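Local atomic coordinates of imidazoleglycerol-phosphate dehydratase (Pyrococcus furiosus, PDB entry 5DNL), a protein that catalyses the dehydration of D-erythro-1-(imidazol-4-yl)glycerol 3-phosphate to 3-(imidazol-4-yl)-2-oxopropyl phosphate, the sixth step of histidine biosynthesis. Residues Gly18-Asn23 and Met30-Ala35; Met42-Thr47 and Glu56-Thr61; Glu64-Asn69 and Trp124-Gly129. One frame throughout, in Å; residues are numbered along the deposited sequence.

Contact 1. Residues Gly18-Asn23 and Met30-Ala35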
loop_
_atom_site.group_PDB
_atom_site.type_symbol
_atom_site.label_atom_id
_atom_site.label_comp_id
_atom_site.label_asym_id
_atom_site.label_seq_id
_atom_site.Cartn_x
_atom_site.Cartn_y
_atom_site.Cartn_z
ATOM N N GLY A 18 -0.127 -26.279 55.548
ATOM C CA GLY A 18 1.155 -25.637 55.717
ATOM C C GLY A 18 1.219 -24.360 54.931
ATOM O O GLY A 18 0.245 -23.958 54.294
ATOM N N GLU A 19 2.372 -23.720 55.011
ATOM C CA GLU A 19 2.589 -22.436 54.371
ATOM C C GLU A 19 3.049 -22.636 52.922
ATOM O O GLU A 19 3.621 -23.664 52.571
ATOM C CB GLU A 19 3.626 -21.625 55.154
ATOM C CG GLU A 19 5.065 -22.146 55.079
ATOM C CD GLU A 19 6.019 -21.449 56.035
ATOM O OE1 GLU A 19 5.614 -20.502 56.750
ATOM O OE2 GLU A 19 7.202 -21.846 56.052
ATOM N N ILE A 20 2.779 -21.627 52.108
ATOM C CA ILE A 20 3.410 -21.478 50.796
ATOM C C ILE A 20 4.333 -20.278 50.915
ATOM O O ILE A 20 3.876 -19.136 50.939
ATOM C CB ILE A 20 2.370 -21.281 49.685
ATOM C CG1 ILE A 20 1.490 -22.533 49.594
ATOM C CG2 ILE A 20 3.068 -20.961 48.359
ATOM C CD1 ILE A 20 0.368 -22.437 48.583
ATOM N N LYS A 21 5.637 -20.551 50.982
ATOM C CA LYS A 21 6.653 -19.540 51.206
ATOM C C LYS A 21 7.852 -19.811 50.336
ATOM O O LYS A 21 8.716 -20.611 50.669
ATOM C CB LYS A 21 7.074 -19.521 52.683
ATOM C CG LYS A 21 5.987 -19.056 53.627
ATOM C CD LYS A 21 5.689 -17.575 53.492
ATOM C CE LYS A 21 4.487 -17.186 54.334
ATOM N NZ LYS A 21 4.210 -15.729 54.207
ATOM N N THR A 22 7.897 -19.142 49.189
ATOM C CA THR A 22 8.980 -19.318 48.230
ATOM C C THR A 22 10.010 -18.212 48.245
ATOM O O THR A 22 10.983 -18.278 47.487
ATOM C CB THR A 22 8.408 -19.365 46.805
ATOM O OG1 THR A 22 7.827 -18.094 46.477
ATOM C CG2 THR A 22 7.372 -20.453 46.669
ATOM N N ASN A 23 9.804 -17.197 49.073
ATOM C CA ASN A 23 10.597 -15.955 49.051
ATOM C C ASN A 23 10.390 -15.106 47.786
ATOM O O ASN A 23 11.220 -14.277 47.450
ATOM C CB ASN A 23 12.087 -16.230 49.328
ATOM C CG ASN A 23 12.295 -16.904 50.661
ATOM O OD1 ASN A 23 11.965 -16.332 51.698
ATOM N ND2 ASN A 23 12.796 -18.139 50.644
ATOM N N MET A 30 0.374 -16.623 43.450
ATOM C CA MET A 30 -0.048 -17.467 42.338
ATOM C C MET A 30 -0.232 -18.916 42.772
ATOM O O MET A 30 -1.191 -19.557 42.366
ATOM C CB MET A 30 0.957 -17.391 41.187
ATOM C CG MET A 30 1.035 -16.051 40.465
ATOM S SD MET A 30 -0.524 -15.372 39.886
ATOM C CE MET A 30 -0.908 -14.283 41.243
ATOM N N LEU A 31 0.687 -19.416 43.596
ATOM C CA LEU A 31 0.583 -20.788 44.095
ATOM C C LEU A 31 -0.556 -20.946 45.081
ATOM O O LEU A 31 -1.170 -22.008 45.136
ATOM C CB LEU A 31 1.884 -21.266 44.721
ATOM C CG LEU A 31 3.075 -21.393 43.775
ATOM C CD1 LEU A 31 4.343 -21.612 44.581
ATOM C CD2 LEU A 31 2.864 -22.523 42.769
ATOM N N THR A 32 -0.827 -19.914 45.867
ATOM C CA THR A 32 -1.993 -19.927 46.764
ATOM C C THR A 32 -3.271 -20.065 45.948
ATOM O O THR A 32 -4.139 -20.889 46.258
ATOM C CB THR A 32 -2.001 -18.684 47.660
ATOM O OG1 THR A 32 -0.832 -18.698 48.486
ATOM C CG2 THR A 32 -3.231 -18.637 48.560
ATOM N N ALA A 33 -3.359 -19.316 44.847
ATOM C CA ALA A 33 -4.488 -19.438 43.917
ATOM C C ALA A 33 -4.549 -20.849 43.332
ATOM O O ALA A 33 -5.582 -21.494 43.353
ATOM C CB ALA A 33 -4.362 -18.405 42.802
ATOM N N PHE A 34 -3.424 -21.343 42.829
ATOM C CA PHE A 34 -3.383 -22.659 42.238
ATOM C C PHE A 34 -3.914 -23.719 43.219
ATOM O O PHE A 34 -4.778 -24.519 42.870
ATOM C CB PHE A 34 -1.963 -23.030 41.799
ATOM C CG PHE A 34 -1.859 -24.428 41.307
ATOM C CD1 PHE A 34 -2.272 -24.740 40.037
ATOM C CD2 PHE A 34 -1.462 -25.461 42.154
ATOM C CE1 PHE A 34 -2.248 -26.054 39.601
ATOM C CE2 PHE A 34 -1.416 -26.764 41.710
ATOM C CZ PHE A 34 -1.805 -27.062 40.433
ATOM N N ALA A 35 -3.400 -23.714 44.443
ATOM C CA ALA A 35 -3.788 -24.744 45.412
ATOM C C ALA A 35 -5.253 -24.619 45.792
ATOM O O ALA A 35 -5.934 -25.626 45.950
ATOM C CB ALA A 35 -2.911 -24.660 46.641
#
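I20, on the short strand 20-21, extends its side chain onto the face of helix 25-38 formed by L31, T32 and A35. Its two branches share the work. CG2 meets the start of the leucine side chain, with I20 CG2 3.8 Å from L31 CB. The longer branch, extended at chi2 177°, lays its methyl against the helix backbone, with I20 CD1 3.8 Å from L31 O and 3.9 Å from T32 N. I20 CD1 also lies 3.9 Å from T32 OG1 and, a turn beyond L31, 4.4 Å from A35 CB. L31 O takes its hydrogen bond from A35 N inside the helix; the methyl of I20 only packs beside it. K21 turns its side chain to the other side of the strand. T22 then points inward again: its methyl CG2 lies beside the backbone N and touches L31 CD1 at 3.9 Å, while chi1 of 65° tucks OG1 between the backbone N and the carbonyl carbon. There OG1 bonds D24 N in an ST turn and also meets D28 OD1, tying the loop to the first turn of the helix. T32 OG1 is likewise held within the helix, by D28 O. The contact packs the first strand of the beta-alpha-beta unit 20-21, 25-38, 42-48 on its helix: L31 also reaches I44 on strand 42-48 and I58 on helix 51-69, F34 packs on helix 144-162, and T32 rests on T172 of a second subunit.

Contact 2. Residues Met42-Thr47 and Glu56-Thr61. With MN (manganese (II) ion), chain D; 5DL ([(2S)-2-hydroxy-3-(1H-1,2,4-triazol-1-yl)propyl]phosphonic acid), chain F.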
loop_
_atom_site.group_PDB
_atom_site.type_symbol
_atom_site.label_atom_id
_atom_site.label_comp_id
_atom_site.label_asym_id
_atom_site.label_seq_id
_atom_site.Cartn_x
_atom_site.Cartn_y
_atom_site.Cartn_z
ATOM N N MET A 42 -1.523 -27.653 50.488
ATOM C CA MET A 42 -0.138 -28.025 50.258
ATOM C C MET A 42 0.838 -27.131 51.004
ATOM O O MET A 42 0.548 -25.979 51.328
ATOM C CB MET A 42 0.188 -28.094 48.754
ATOM C CG MET A 42 -0.118 -26.848 47.958
ATOM S SD MET A 42 0.162 -27.104 46.172
ATOM C CE MET A 42 -1.264 -28.034 45.645
ATOM N N ARG A 43 1.998 -27.711 51.287
ATOM C CA ARG A 43 3.088 -27.009 51.911
ATOM C C ARG A 43 4.156 -26.860 50.852
ATOM O O ARG A 43 4.531 -27.831 50.237
ATOM C CB ARG A 43 3.637 -27.824 53.082
ATOM C CG ARG A 43 4.847 -27.191 53.763
ATOM C CD ARG A 43 5.171 -27.896 55.071
ATOM N NE ARG A 43 6.374 -27.349 55.700
ATOM C CZ ARG A 43 7.634 -27.666 55.386
ATOM N NH1 ARG A 43 7.921 -28.553 54.430
ATOM N NH2 ARG A 43 8.632 -27.083 56.047
ATOM N N ILE A 44 4.606 -25.631 50.626
ATOM C CA ILE A 44 5.646 -25.362 49.642
ATOM C C ILE A 44 6.664 -24.439 50.279
ATOM O O ILE A 44 6.313 -23.383 50.796
ATOM C CB ILE A 44 5.069 -24.726 48.347
ATOM C CG1 ILE A 44 4.039 -25.652 47.696
ATOM C CG2 ILE A 44 6.207 -24.413 47.370
ATOM C CD1 ILE A 44 3.366 -25.080 46.461
ATOM N N THR A 45 7.931 -24.841 50.240
ATOM C CA THR A 45 9.027 -24.008 50.708
ATOM C C THR A 45 10.118 -24.027 49.645
ATOM O O THR A 45 10.321 -25.046 48.994
ATOM C CB THR A 45 9.590 -24.484 52.068
ATOM O OG1 THR A 45 10.142 -25.792 51.938
ATOM C CG2 THR A 45 8.496 -24.509 53.105
ATOM N N ALA A 46 10.794 -22.905 49.462
ATOM C CA ALA A 46 11.886 -22.826 48.505
ATOM C C ALA A 46 12.973 -21.857 48.919
ATOM O O ALA A 46 12.708 -20.836 49.559
ATOM C CB ALA A 46 11.345 -22.397 47.146
ATOM N N THR A 47 14.192 -22.170 48.493
ATOM C CA THR A 47 15.259 -21.204 48.395
ATOM C C THR A 47 15.724 -21.202 46.941
ATOM O O THR A 47 15.615 -22.212 46.243
ATOM C CB THR A 47 16.424 -21.507 49.357
ATOM O OG1 THR A 47 16.948 -22.804 49.105
ATOM C CG2 THR A 47 15.940 -21.437 50.810
ATOM N N GLU A 56 10.571 -22.016 37.331
ATOM C CA GLU A 56 10.702 -23.252 36.569
ATOM C C GLU A 56 10.785 -24.444 37.522
ATOM O O GLU A 56 10.096 -25.444 37.311
ATOM C CB GLU A 56 11.959 -23.181 35.706
ATOM C CG GLU A 56 12.291 -24.485 35.016
ATOM C CD GLU A 56 13.326 -24.337 33.928
ATOM O OE1 GLU A 56 13.846 -23.214 33.727
ATOM O OE2 GLU A 56 13.640 -25.363 33.298
ATOM N N ASP A 57 11.637 -24.355 38.551
ATOM C CA ASP A 57 11.865 -25.512 39.406
ATOM C C ASP A 57 10.673 -25.817 40.325
ATOM O O ASP A 57 10.405 -26.976 40.629
ATOM C CB ASP A 57 13.151 -25.317 40.176
ATOM C CG ASP A 57 14.384 -25.288 39.264
ATOM O OD1 ASP A 57 14.273 -25.389 38.002
ATOM O OD2 ASP A 57 15.488 -25.154 39.818
ATOM N N ILE A 58 9.940 -24.778 40.708
ATOM C CA ILE A 58 8.634 -24.939 41.354
ATOM C C ILE A 58 7.694 -25.694 40.436
ATOM O O ILE A 58 7.004 -26.641 40.852
ATOM C CB ILE A 58 8.056 -23.565 41.781
ATOM C CG1 ILE A 58 8.753 -23.054 43.052
ATOM C CG2 ILE A 58 6.536 -23.595 41.939
ATOM C CD1 ILE A 58 8.280 -23.674 44.354
ATOM N N GLY A 59 7.640 -25.299 39.166
ATOM C CA GLY A 59 6.794 -26.008 38.235
ATOM C C GLY A 59 7.171 -27.481 38.135
ATOM O O GLY A 59 6.307 -28.346 38.187
ATOM N N ILE A 60 8.467 -27.755 37.983
ATOM C CA ILE A 60 8.938 -29.140 37.890
ATOM C C ILE A 60 8.556 -29.924 39.140
ATOM O O ILE A 60 8.026 -31.032 39.015
ATOM C CB ILE A 60 10.453 -29.219 37.674
ATOM C CG1 ILE A 60 10.871 -28.608 36.315
ATOM C CG2 ILE A 60 10.934 -30.663 37.775
ATOM C CD1 ILE A 60 12.365 -28.379 36.151
ATOM N N THR A 61 8.856 -29.362 40.306
ATOM C CA THR A 61 8.672 -30.101 41.564
ATOM C C THR A 61 7.178 -30.294 41.852
ATOM O O THR A 61 6.755 -31.379 42.257
ATOM C CB THR A 61 9.377 -29.387 42.727
ATOM O OG1 THR A 61 10.725 -29.103 42.372
ATOM C CG2 THR A 61 9.383 -30.270 43.997
HETATM MN MN MN D . 14.331 -22.129 31.889
HETATM N N1 5DL F . 18.496 -21.397 33.265
HETATM C C3 5DL F . 17.444 -23.114 32.264
HETATM N N2 5DL F . 18.615 -22.649 32.714
HETATM C C8 5DL F . 21.785 -24.570 33.690
HETATM C C7 5DL F . 20.519 -23.748 33.938
HETATM C C6 5DL F . 19.863 -23.396 32.611
HETATM C C5 5DL F . 17.192 -21.136 33.126
HETATM O O10 5DL F . 20.382 -26.828 33.345
HETATM P P9 5DL F . 21.567 -26.123 32.778
HETATM O O11 5DL F . 22.862 -26.885 32.925
HETATM O O12 5DL F . 21.360 -25.807 31.304
HETATM O O13 5DL F . 20.816 -22.538 34.651
HETATM N N4 5DL F . 16.517 -22.144 32.527
HETATM O O HOH W 1 14.787 -24.180 31.225
#
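This is helix-on-sheet packing in the alpha/beta layer of the S5-clan fold, where I58 of the metal-bearing helix 51-69 lies on I44 and A46 of strand 42-48. The backbones stay well apart, the nearest pair, A46 CA and I58 CA, being 8.1 Å from each other. Across the two segments a single methyl makes the contact: chi2 of I58, -79°, turns CD1 towards the strand, which puts I58 CD1 3.7 Å from I44 CG2 and 4.3 Å from A46 CB. L27 and L31 of helix 25-38 and I10 of strand 8-14 close round this isoleucine. Two residues earlier, E56 reaches the active site with an extended chain, and its OE1 binds manganese at 2.2 Å. The metal also takes H52 and E121 of the same chain, H146 of a third subunit, one water and the triazole N4 of the inhibitor at 2.3 Å, making six ligands. The water bound to manganese donates to E56 OE2 at 2.6 Å, so both carboxylate oxygens are engaged and the group's rotation is fixed. D57 OD2 forms a salt bridge with R3 and a hydrogen bond with T8. One turn on, T61 OG1 donates to D57 O at 2.8 Å, tilted 31° from the carbonyl plane, and approaches from the face opposite to that used by T61 N.

Contact 3. Residues Glu64-Asn69 and Trp124-Gly129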
loop_
_atom_site.group_PDB
_atom_site.type_symbol
_atom_site.label_atom_id
_atom_site.label_comp_id
_atom_site.label_asym_id
_atom_site.label_seq_id
_atom_site.Cartn_x
_atom_site.Cartn_y
_atom_site.Cartn_z
ATOM N N GLU A 64 5.992 -33.042 39.518
ATOM C CA GLU A 64 6.423 -34.347 40.024
ATOM C C GLU A 64 5.564 -34.756 41.210
ATOM O O GLU A 64 5.178 -35.926 41.326
ATOM C CB GLU A 64 7.880 -34.287 40.445
ATOM C CG GLU A 64 8.856 -34.159 39.287
ATOM C CD GLU A 64 10.299 -34.022 39.766
ATOM O OE1 GLU A 64 10.560 -33.711 40.956
ATOM O OE2 GLU A 64 11.194 -34.206 38.940
ATOM N N ALA A 65 5.229 -33.794 42.061
ATOM C CA ALA A 65 4.390 -34.068 43.247
ATOM C C ALA A 65 2.997 -34.468 42.824
ATOM O O ALA A 65 2.423 -35.437 43.353
ATOM C CB ALA A 65 4.357 -32.898 44.199
ATOM N N LEU A 66 2.431 -33.768 41.841
ATOM C CA LEU A 66 1.123 -34.138 41.323
ATOM C C LEU A 66 1.143 -35.523 40.679
ATOM O O LEU A 66 0.209 -36.286 40.841
ATOM C CB LEU A 66 0.620 -33.104 40.313
ATOM C CG LEU A 66 0.247 -31.763 40.927
ATOM C CD1 LEU A 66 0.268 -30.670 39.864
ATOM C CD2 LEU A 66 -1.133 -31.815 41.574
ATOM N N ARG A 67 2.194 -35.825 39.939
ATOM C CA ARG A 67 2.335 -37.116 39.293
ATOM C C ARG A 67 2.401 -38.250 40.334
ATOM O O ARG A 67 1.691 -39.245 40.193
ATOM C CB ARG A 67 3.548 -37.120 38.361
ATOM C CG ARG A 67 3.960 -38.477 37.817
ATOM C CD ARG A 67 2.886 -39.175 37.037
ATOM N NE ARG A 67 2.641 -38.522 35.750
ATOM C CZ ARG A 67 1.961 -39.062 34.745
ATOM N NH1 ARG A 67 1.839 -38.394 33.604
ATOM N NH2 ARG A 67 1.382 -40.253 34.865
ATOM N N GLU A 68 3.204 -38.055 41.373
ATOM C CA GLU A 68 3.311 -39.037 42.463
ATOM C C GLU A 68 1.961 -39.267 43.131
ATOM O O GLU A 68 1.669 -40.401 43.495
ATOM C CB GLU A 68 4.344 -38.565 43.474
ATOM C CG GLU A 68 4.596 -39.517 44.637
ATOM C CD GLU A 68 5.583 -38.935 45.617
ATOM O OE1 GLU A 68 5.298 -37.864 46.183
ATOM O OE2 GLU A 68 6.648 -39.539 45.815
ATOM N N ASN A 69 1.139 -38.228 43.242
ATOM C CA ASN A 69 -0.158 -38.283 43.922
ATOM C C ASN A 69 -1.284 -38.884 43.059
ATOM O O ASN A 69 -2.370 -39.148 43.588
ATOM C CB ASN A 69 -0.513 -36.860 44.385
ATOM C CG ASN A 69 -1.597 -36.812 45.436
ATOM O OD1 ASN A 69 -2.663 -36.234 45.209
ATOM N ND2 ASN A 69 -1.325 -37.385 46.601
ATOM N N TRP A 124 5.991 -24.708 31.555
ATOM C CA TRP A 124 6.844 -25.736 30.982
ATOM C C TRP A 124 7.410 -26.674 32.031
ATOM O O TRP A 124 7.495 -27.882 31.794
ATOM C CB TRP A 124 7.990 -25.144 30.145
ATOM C CG TRP A 124 7.699 -25.066 28.687
ATOM C CD1 TRP A 124 7.494 -23.929 27.949
ATOM C CD2 TRP A 124 7.591 -26.161 27.785
ATOM N NE1 TRP A 124 7.284 -24.268 26.626
ATOM C CE2 TRP A 124 7.345 -25.625 26.502
ATOM C CE3 TRP A 124 7.695 -27.540 27.927
ATOM C CZ2 TRP A 124 7.182 -26.441 25.371
ATOM C CZ3 TRP A 124 7.548 -28.337 26.794
ATOM C CH2 TRP A 124 7.301 -27.781 25.548
ATOM N N GLY A 125 7.787 -26.128 33.183
ATOM C CA GLY A 125 8.292 -26.951 34.281
ATOM C C GLY A 125 7.218 -27.931 34.741
ATOM O O GLY A 125 7.483 -29.141 34.904
ATOM N N LEU A 126 6.010 -27.410 34.935
ATOM C CA LEU A 126 4.876 -28.226 35.318
ATOM C C LEU A 126 4.561 -29.305 34.279
ATOM O O LEU A 126 4.344 -30.481 34.615
ATOM C CB LEU A 126 3.667 -27.309 35.544
ATOM C CG LEU A 126 2.341 -27.930 35.950
ATOM C CD1 LEU A 126 2.508 -28.616 37.293
ATOM C CD2 LEU A 126 1.222 -26.899 36.013
ATOM N N ALA A 127 4.573 -28.934 33.003
ATOM C CA ALA A 127 4.327 -29.898 31.948
ATOM C C ALA A 127 5.358 -31.015 31.949
ATOM O O ALA A 127 5.009 -32.192 31.719
ATOM C CB ALA A 127 4.294 -29.221 30.583
ATOM N N ARG A 128 6.622 -30.653 32.155
ATOM C CA ARG A 128 7.700 -31.639 32.199
ATOM C C ARG A 128 7.700 -32.507 33.458
ATOM O O ARG A 128 7.976 -33.704 33.364
ATOM C CB ARG A 128 9.051 -30.955 31.988
ATOM C CG ARG A 128 9.244 -30.423 30.573
ATOM C CD ARG A 128 10.465 -29.558 30.475
ATOM N NE ARG A 128 10.658 -29.093 29.098
ATOM C CZ ARG A 128 10.965 -27.857 28.745
ATOM N NH1 ARG A 128 11.208 -26.912 29.650
ATOM N NH2 ARG A 128 11.027 -27.566 27.452
ATOM N N GLY A 129 7.359 -31.926 34.605
ATOM C CA GLY A 129 7.349 -32.697 35.876
ATOM C C GLY A 129 6.165 -33.626 35.986
ATOM O O GLY A 129 6.306 -34.779 36.433
#
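The G129 backbone, which E64 and R67 touch, sits on one side of helix 124-129, and two flat groups lie on the other. One face of the W124 indole carries the R128 guanidinium, whose NH2 lies 3.4 Å above the ring plane and towards its rim. Reciprocally, one face of the guanidinium receives W124 CE3, again towards the rim, the two planes inclined by roughly 20°. R128 NH2 is further tied to P99 O of a fourth subunit, and W124 packs on the same proline, so this side of the helix is turned to a subunit interface. On the inner side helix 64-69 and helix 124-129 run in nearly the same direction, crossing at -31° with 9.0 Å between axes. Both belong to the helical layer of this alpha/beta fold: L66 lies on I14 of strand 8-14, L126 on I134 of strand 133-140. The helices come nearest at the glycine, where E64 CA and G129 CA are 4.6 Å apart, without a side chain between them. E64 N and G129 O stand 3.6 Å apart and make no hydrogen bond; the aliphatic part of the glutamate, E64 CG, lies 4.0 Å from G129 CA. R67 brings CB to 4.1 Å from G129 O, and bends at chi2 (59°) and chi3 so that its guanidinium turns to the end of the neighbouring helix: NE bonds L130 O and NH1, weakly, R131 O. Deeper in, the leucines cross methyl to methyl, with L66 CD1 4.0 Å from L126 CD1.

How the contacts relate
The contacts follow one another along the chain, each closing before the next opens. Contacts 1 and 2 have centres about 9 Å apart and share a sheet, since strands 20-21 and 42-48 are parallel neighbours joined by backbone hydrogen bonds between E19, K21 and I44. Contacts 2 and 3, about 11 Å apart, share helix 51-69: I60 packs on G125, and G59 O lies near L126. Contacts 1 and 3 are about 16 Å apart and meet through F34 on L66. The series runs from the sheet with strands 20-21 and 42-48, through helices 25-38 and 51-69, to helix 116-130 beside the sheet with strand 133-140; helices 51-69 and 116-130 carry the metal ligands H52, E56 and E121.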